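Local structure of MamA (Candidatus Magnetobacterium bavaricum, 3VTY) at residues 54-59 and 84-89; 142-147 and 164-169. The protein is a magnetosome-associated protein of the tetratricopeptide repeat class, an all-helical solenoid of antiparallel helices of the kind that usually mediates protein-protein association. All coordinates share one frame; numbering follows the deposited sequence.

Contact 1: 54-59 and 84-89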
loop_
_atom_site.group_PDB
_atom_site.type_symbol
_atom_site.label_atom_id
_atom_site.label_comp_id
_atom_site.label_asym_id
_atom_site.label_seq_id
_atom_site.Cartn_x
_atom_site.Cartn_y
_atom_site.Cartn_z
ATOM N N LEU A 54 7.756 4.591 -11.907
ATOM C CA LEU A 54 7.928 3.485 -12.844
ATOM C C LEU A 54 7.257 2.240 -12.251
ATOM O O LEU A 54 7.910 1.273 -11.887
ATOM C CB LEU A 54 9.441 3.270 -13.112
ATOM C CG LEU A 54 10.152 4.350 -13.936
ATOM C CD1 LEU A 54 11.673 4.082 -13.992
ATOM C CD2 LEU A 54 9.523 4.485 -15.297
ATOM N N PRO A 55 5.923 2.240 -12.184
ATOM C CA PRO A 55 5.224 1.121 -11.563
ATOM C C PRO A 55 5.371 -0.204 -12.272
ATOM O O PRO A 55 5.301 -1.192 -11.608
ATOM C CB PRO A 55 3.739 1.602 -11.512
ATOM C CG PRO A 55 3.654 2.664 -12.616
ATOM C CD PRO A 55 5.001 3.356 -12.502
ATOM N N ASN A 56 5.558 -0.247 -13.608
ATOM C CA ASN A 56 5.710 -1.546 -14.242
ATOM C C ASN A 56 7.043 -2.227 -13.754
ATOM O O ASN A 56 7.055 -3.419 -13.496
ATOM C CB ASN A 56 5.660 -1.423 -15.772
ATOM C CG ASN A 56 4.240 -1.079 -16.285
ATOM O OD1 ASN A 56 3.439 -1.953 -16.383
ATOM N ND2 ASN A 56 3.944 0.189 -16.552
ATOM N N ASP A 57 8.141 -1.468 -13.689
ATOM C CA ASP A 57 9.374 -1.985 -13.099
ATOM C C ASP A 57 9.194 -2.388 -11.645
ATOM O O ASP A 57 9.742 -3.369 -11.210
ATOM C CB ASP A 57 10.545 -0.968 -13.250
ATOM C CG ASP A 57 11.084 -0.938 -14.747
ATOM O OD1 ASP A 57 11.200 -2.027 -15.369
ATOM O OD2 ASP A 57 11.211 0.147 -15.331
ATOM N N ALA A 58 8.455 -1.587 -10.887
ATOM C CA ALA A 58 8.114 -1.956 -9.470
ATOM C C ALA A 58 7.462 -3.342 -9.470
ATOM O O ALA A 58 7.912 -4.209 -8.753
ATOM C CB ALA A 58 7.195 -0.961 -8.856
ATOM N N ILE A 59 6.444 -3.526 -10.306
ATOM C CA ILE A 59 5.668 -4.776 -10.373
ATOM C C ILE A 59 6.580 -5.962 -10.665
ATOM O O ILE A 59 6.520 -6.959 -10.001
ATOM C CB ILE A 59 4.526 -4.717 -11.355
ATOM C CG1 ILE A 59 3.423 -3.779 -10.812
ATOM C CG2 ILE A 59 3.906 -6.162 -11.557
ATOM C CD1 ILE A 59 2.305 -3.321 -11.862
ATOM N N PHE A 84 -2.443 -0.812 -8.888
ATOM C CA PHE A 84 -3.389 0.309 -8.861
ATOM C C PHE A 84 -2.867 1.540 -9.557
ATOM O O PHE A 84 -3.629 2.176 -10.287
ATOM C CB PHE A 84 -3.813 0.646 -7.426
ATOM C CG PHE A 84 -4.969 1.644 -7.300
ATOM C CD1 PHE A 84 -6.071 1.598 -8.146
ATOM C CD2 PHE A 84 -5.039 2.478 -6.160
ATOM C CE1 PHE A 84 -7.156 2.469 -7.968
ATOM C CE2 PHE A 84 -6.128 3.338 -5.942
ATOM C CZ PHE A 84 -7.179 3.343 -6.879
ATOM N N MET A 85 -1.567 1.812 -9.445
ATOM C CA MET A 85 -0.971 2.920 -10.125
ATOM C C MET A 85 -1.058 2.821 -11.654
ATOM O O MET A 85 -1.059 3.852 -12.312
ATOM C CB MET A 85 0.494 3.137 -9.712
ATOM C CG MET A 85 0.770 3.492 -8.262
ATOM S SD MET A 85 2.559 3.382 -7.905
ATOM C CE MET A 85 3.321 4.706 -8.922
ATOM N N ILE A 86 -1.107 1.621 -12.246
ATOM C CA ILE A 86 -1.253 1.494 -13.685
ATOM C C ILE A 86 -2.677 1.030 -14.059
ATOM O O ILE A 86 -2.845 0.411 -15.067
ATOM C CB ILE A 86 -0.210 0.465 -14.293
ATOM C CG1 ILE A 86 -0.378 -0.947 -13.672
ATOM C CG2 ILE A 86 1.226 1.032 -14.167
ATOM C CD1 ILE A 86 0.224 -2.103 -14.495
ATOM N N ASP A 87 -3.670 1.246 -13.196
ATOM C CA ASP A 87 -5.066 0.933 -13.506
ATOM C C ASP A 87 -5.320 -0.543 -13.798
ATOM O O ASP A 87 -6.280 -0.886 -14.468
ATOM C CB ASP A 87 -5.555 1.760 -14.694
ATOM C CG ASP A 87 -5.522 3.250 -14.402
ATOM O OD1 ASP A 87 -5.944 3.659 -13.272
ATOM O OD2 ASP A 87 -5.064 4.012 -15.300
ATOM N N GLU A 88 -4.489 -1.422 -13.261
ATOM C CA GLU A 88 -4.779 -2.842 -13.333
ATOM C C GLU A 88 -5.629 -3.236 -12.103
ATOM O O GLU A 88 -5.124 -3.780 -11.110
ATOM C CB GLU A 88 -3.448 -3.622 -13.449
ATOM C CG GLU A 88 -2.799 -3.487 -14.815
ATOM C CD GLU A 88 -3.612 -4.096 -15.957
ATOM O OE1 GLU A 88 -4.519 -4.926 -15.712
ATOM O OE2 GLU A 88 -3.300 -3.789 -17.128
ATOM N N LYS A 89 -6.932 -2.965 -12.166
ATOM C CA LYS A 89 -7.701 -2.882 -10.964
ATOM C C LYS A 89 -7.922 -4.256 -10.398
ATOM O O LYS A 89 -7.816 -4.449 -9.220
ATOM C CB LYS A 89 -9.048 -2.228 -11.185
ATOM C CG LYS A 89 -9.041 -0.888 -11.828
ATOM C CD LYS A 89 -8.483 0.201 -10.994
ATOM C CE LYS A 89 -8.712 1.557 -11.694
ATOM N NZ LYS A 89 -10.154 1.900 -11.764
#

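Contact 2: 142-147 and 164-169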
loop_
_atom_site.group_PDB
_atom_site.type_symbol
_atom_site.label_atom_id
_atom_site.label_comp_id
_atom_site.label_asym_id
_atom_site.label_seq_id
_atom_site.Cartn_x
_atom_site.Cartn_y
_atom_site.Cartn_z
ATOM N N ARG A 142 -8.728 8.241 7.787
ATOM C CA ARG A 142 -9.038 8.216 6.376
ATOM C C ARG A 142 -10.179 7.255 6.037
ATOM O O ARG A 142 -10.851 7.491 5.105
ATOM C CB ARG A 142 -7.819 7.762 5.586
ATOM C CG ARG A 142 -6.799 8.891 5.371
ATOM C CD ARG A 142 -5.573 8.338 4.691
ATOM N NE ARG A 142 -4.867 7.416 5.556
ATOM C CZ ARG A 142 -4.081 6.450 5.128
ATOM N NH1 ARG A 142 -3.888 6.284 3.836
ATOM N NH2 ARG A 142 -3.514 5.649 6.001
ATOM N N ALA A 143 -10.337 6.148 6.777
ATOM C CA ALA A 143 -11.468 5.265 6.551
ATOM C C ALA A 143 -12.795 5.942 6.895
ATOM O O ALA A 143 -13.744 5.818 6.143
ATOM C CB ALA A 143 -11.306 3.882 7.366
ATOM N N TYR A 144 -12.857 6.682 8.011
ATOM C CA TYR A 144 -14.077 7.419 8.316
ATOM C C TYR A 144 -14.338 8.444 7.240
ATOM O O TYR A 144 -15.443 8.555 6.726
ATOM C CB TYR A 144 -14.037 8.112 9.681
ATOM C CG TYR A 144 -13.891 7.191 10.841
ATOM C CD1 TYR A 144 -14.997 6.651 11.466
ATOM C CD2 TYR A 144 -12.629 6.876 11.367
ATOM C CE1 TYR A 144 -14.847 5.822 12.567
ATOM C CE2 TYR A 144 -12.505 6.069 12.439
ATOM C CZ TYR A 144 -13.592 5.532 13.023
ATOM O OH TYR A 144 -13.424 4.706 14.125
ATOM N N GLN A 145 -13.303 9.147 6.824
ATOM C CA GLN A 145 -13.416 10.179 5.778
ATOM C C GLN A 145 -13.906 9.584 4.439
ATOM O O GLN A 145 -14.742 10.183 3.747
ATOM C CB GLN A 145 -12.041 10.825 5.569
ATOM C CG GLN A 145 -12.035 12.160 4.826
ATOM C CD GLN A 145 -12.607 13.293 5.649
ATOM O OE1 GLN A 145 -13.037 13.113 6.774
ATOM N NE2 GLN A 145 -12.656 14.486 5.058
ATOM N N SER A 146 -13.331 8.461 4.032
ATOM C CA SER A 146 -13.708 7.849 2.767
ATOM C C SER A 146 -15.148 7.275 2.830
ATOM O O SER A 146 -15.843 7.274 1.848
ATOM C CB SER A 146 -12.708 6.737 2.389
ATOM O OG SER A 146 -11.430 7.270 2.109
ATOM N N ILE A 147 -15.581 6.751 3.963
ATOM C CA ILE A 147 -16.999 6.323 4.090
ATOM C C ILE A 147 -17.905 7.544 3.922
ATOM O O ILE A 147 -18.875 7.491 3.184
ATOM C CB ILE A 147 -17.264 5.651 5.428
ATOM C CG1 ILE A 147 -16.503 4.286 5.481
ATOM C CG2 ILE A 147 -18.752 5.469 5.689
ATOM C CD1 ILE A 147 -16.470 3.661 6.928
ATOM N N PHE A 164 -17.926 12.427 8.888
ATOM C CA PHE A 164 -16.981 13.547 8.926
ATOM C C PHE A 164 -16.723 14.071 10.342
ATOM O O PHE A 164 -15.580 14.425 10.675
ATOM C CB PHE A 164 -17.357 14.694 7.955
ATOM C CG PHE A 164 -17.444 14.247 6.520
ATOM C CD1 PHE A 164 -16.438 13.509 5.928
ATOM C CD2 PHE A 164 -18.503 14.605 5.733
ATOM C CE1 PHE A 164 -16.502 13.131 4.565
ATOM C CE2 PHE A 164 -18.590 14.210 4.395
ATOM C CZ PHE A 164 -17.606 13.454 3.795
ATOM N N LYS A 165 -17.760 14.066 11.184
ATOM C CA LYS A 165 -17.622 14.487 12.546
ATOM C C LYS A 165 -16.843 13.471 13.328
ATOM O O LYS A 165 -15.993 13.844 14.185
ATOM C CB LYS A 165 -18.991 14.723 13.192
ATOM C CG LYS A 165 -19.647 15.935 12.662
ATOM C CD LYS A 165 -21.037 16.101 13.224
ATOM C CE LYS A 165 -21.575 17.458 12.888
ATOM N NZ LYS A 165 -23.006 17.597 13.352
ATOM N N LYS A 166 -17.085 12.193 13.027
ATOM C CA LYS A 166 -16.323 11.150 13.695
ATOM C C LYS A 166 -14.865 11.211 13.319
ATOM O O LYS A 166 -13.991 11.064 14.212
ATOM C CB LYS A 166 -16.950 9.752 13.455
ATOM C CG LYS A 166 -16.320 8.632 14.246
ATOM C CD LYS A 166 -16.263 8.900 15.752
ATOM C CE LYS A 166 -16.919 7.807 16.578
ATOM N NZ LYS A 166 -17.358 8.300 17.970
ATOM N N ALA A 167 -14.553 11.515 12.048
ATOM C CA ALA A 167 -13.146 11.662 11.597
ATOM C C ALA A 167 -12.492 12.826 12.359
ATOM O O ALA A 167 -11.358 12.690 12.876
ATOM C CB ALA A 167 -13.052 11.867 10.103
ATOM N N LEU A 168 -13.232 13.933 12.503
ATOM C CA LEU A 168 -12.731 15.100 13.230
ATOM C C LEU A 168 -12.415 14.743 14.664
ATOM O O LEU A 168 -11.325 15.038 15.143
ATOM C CB LEU A 168 -13.696 16.274 13.231
ATOM C CG LEU A 168 -13.117 17.583 13.829
ATOM C CD1 LEU A 168 -11.834 18.060 13.123
ATOM C CD2 LEU A 168 -14.167 18.626 13.761
ATOM N N GLU A 169 -13.366 14.133 15.337
ATOM C CA GLU A 169 -13.158 13.659 16.722
ATOM C C GLU A 169 -11.865 12.868 16.859
ATOM O O GLU A 169 -11.078 13.086 17.785
ATOM C CB GLU A 169 -14.363 12.841 17.180
ATOM C CG GLU A 169 -14.448 12.542 18.663
ATOM C CD GLU A 169 -15.712 11.698 19.036
ATOM O OE1 GLU A 169 -16.327 11.084 18.124
ATOM O OE2 GLU A 169 -16.071 11.633 20.250
#

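Contact 1: 54-59 and 84-89
P55, N56 and I59 meet M85 and I86 in a small, mainly apolar surface contact between the first turn of helix 55-68 and the end of helix 73-85 in the tetratricopeptide solenoid. The two segments bury 231 Å² in all, and I86 supplies the largest share. Their backbones come nearest at P55 and M85, whose CA atoms are 6.6 Å apart.

I86 works as a two-pronged side chain. Its CG1 lies between the backbone N and the carbonyl carbon (chi1 59°), which puts CG2 anti to the carbonyl carbon and sends the two branches to different partners. CG2 meets the proline ring, 3.3 Å from P55 CG, tighter than an ordinary van der Waals contact. The longer branch reaches I59 end to end, with I86 CD1 3.6 Å from I59 CD1. The amide of N56 crosses I86 obliquely, with N56 OD1 3.7 Å from I86 CD1 and N56 ND2 equally far from I86 CG2. M85 crosses the proline at about a right angle; its CB approaches P55 CB at 4.0 Å, while the bend at chi3 (66°) brings the methyl CE back over the same ring.

I86 sits where helix 73-85 gives way to a turn, just before D87, the C-prime residue of a Schellman motif (phi 61°), in which D87 N bonds to F84 O and E88 N to N83 O. E88 is then the N-cap of helix 89-102, as L54 is of helix 55-68.

Among the surrounding helices, I59 continues inward onto L79 and A82 of helix 73-85, M85 and A58 touch M50 of helix 39-51, and F84 packs on V116 of helix 107-119.

Contact 2: 142-147 and 164-169
Y144 and Q145 pack against F164, K166 and A167 within an antiparallel helical hairpin that falls in one tetratricopeptide repeat. The evidence is in the axes: segments 142-147 and 164-169 run at 164° to each other and approach to 8.2 Å.

The apolar part centres on A167. Its short methyl is consistent with the close backbones, the CA atoms of Y144 and A167 being 5.4 Å apart, and A167 CB touches Y144 CB at 3.9 Å. Beside it the tyrosine ring meets the aliphatic part of K166, whose CG lies 3.6 Å from Y144 CE1. This CG, anti to the backbone N of K166, is set at a slant against the ring by chi1; the later bends at chi2 and chi3 lead the amine away.

The second group is a meeting of an amide with an aromatic edge. Q145 is bent at chi2, and its side chain crosses that of F164 at about a right angle, the amide plane turned 60° from the ring plane. Q145 OE1 lies at the ring's edge, near its plane and 3.5 Å from F164 CD1, with the methyl of A167 close by. The backbone carbonyl of Q145 comes equally near, its O being 3.5 Å from F164 CE1. The ring itself continues onto L149 and E152 of helix 141-153.

The polar ends of Y144, S146 and K166 have partners within their own helix or beyond the two segments. The hydroxyl of Y144 bonds to P138 O and to K170 NZ, fixing the far end of the ring, and S146 OG is hydrogen-bonded to Y111 OH. K166 NZ forms a salt bridge one turn along its own helix, reaching E169 OE1 at 3.0 Å on the syn side of the carboxylate, 32° out of its plane.

How the contacts relate
Both contacts join helices of the same solenoid but use different elements, on opposite sides of the chain's centre, with their centres about 28 Å apart. Contact 1 is a surface contact, its centre about 12 Å from the chain's centre, where a helix start meets a helix end and its turn; contact 2, its centre about 20 Å from it, joins the bodies of two antiparallel helices and is partly buried. Their chemistry differs: isoleucines, a methionine and a proline meet at the turn, with an asparagine amide beside them, whereas contact 2 sets a small methyl against a tyrosine CB and a glutamine amide oxygen, with the tyrosine ring on a lysine chain and the phenylalanine edge on the amide.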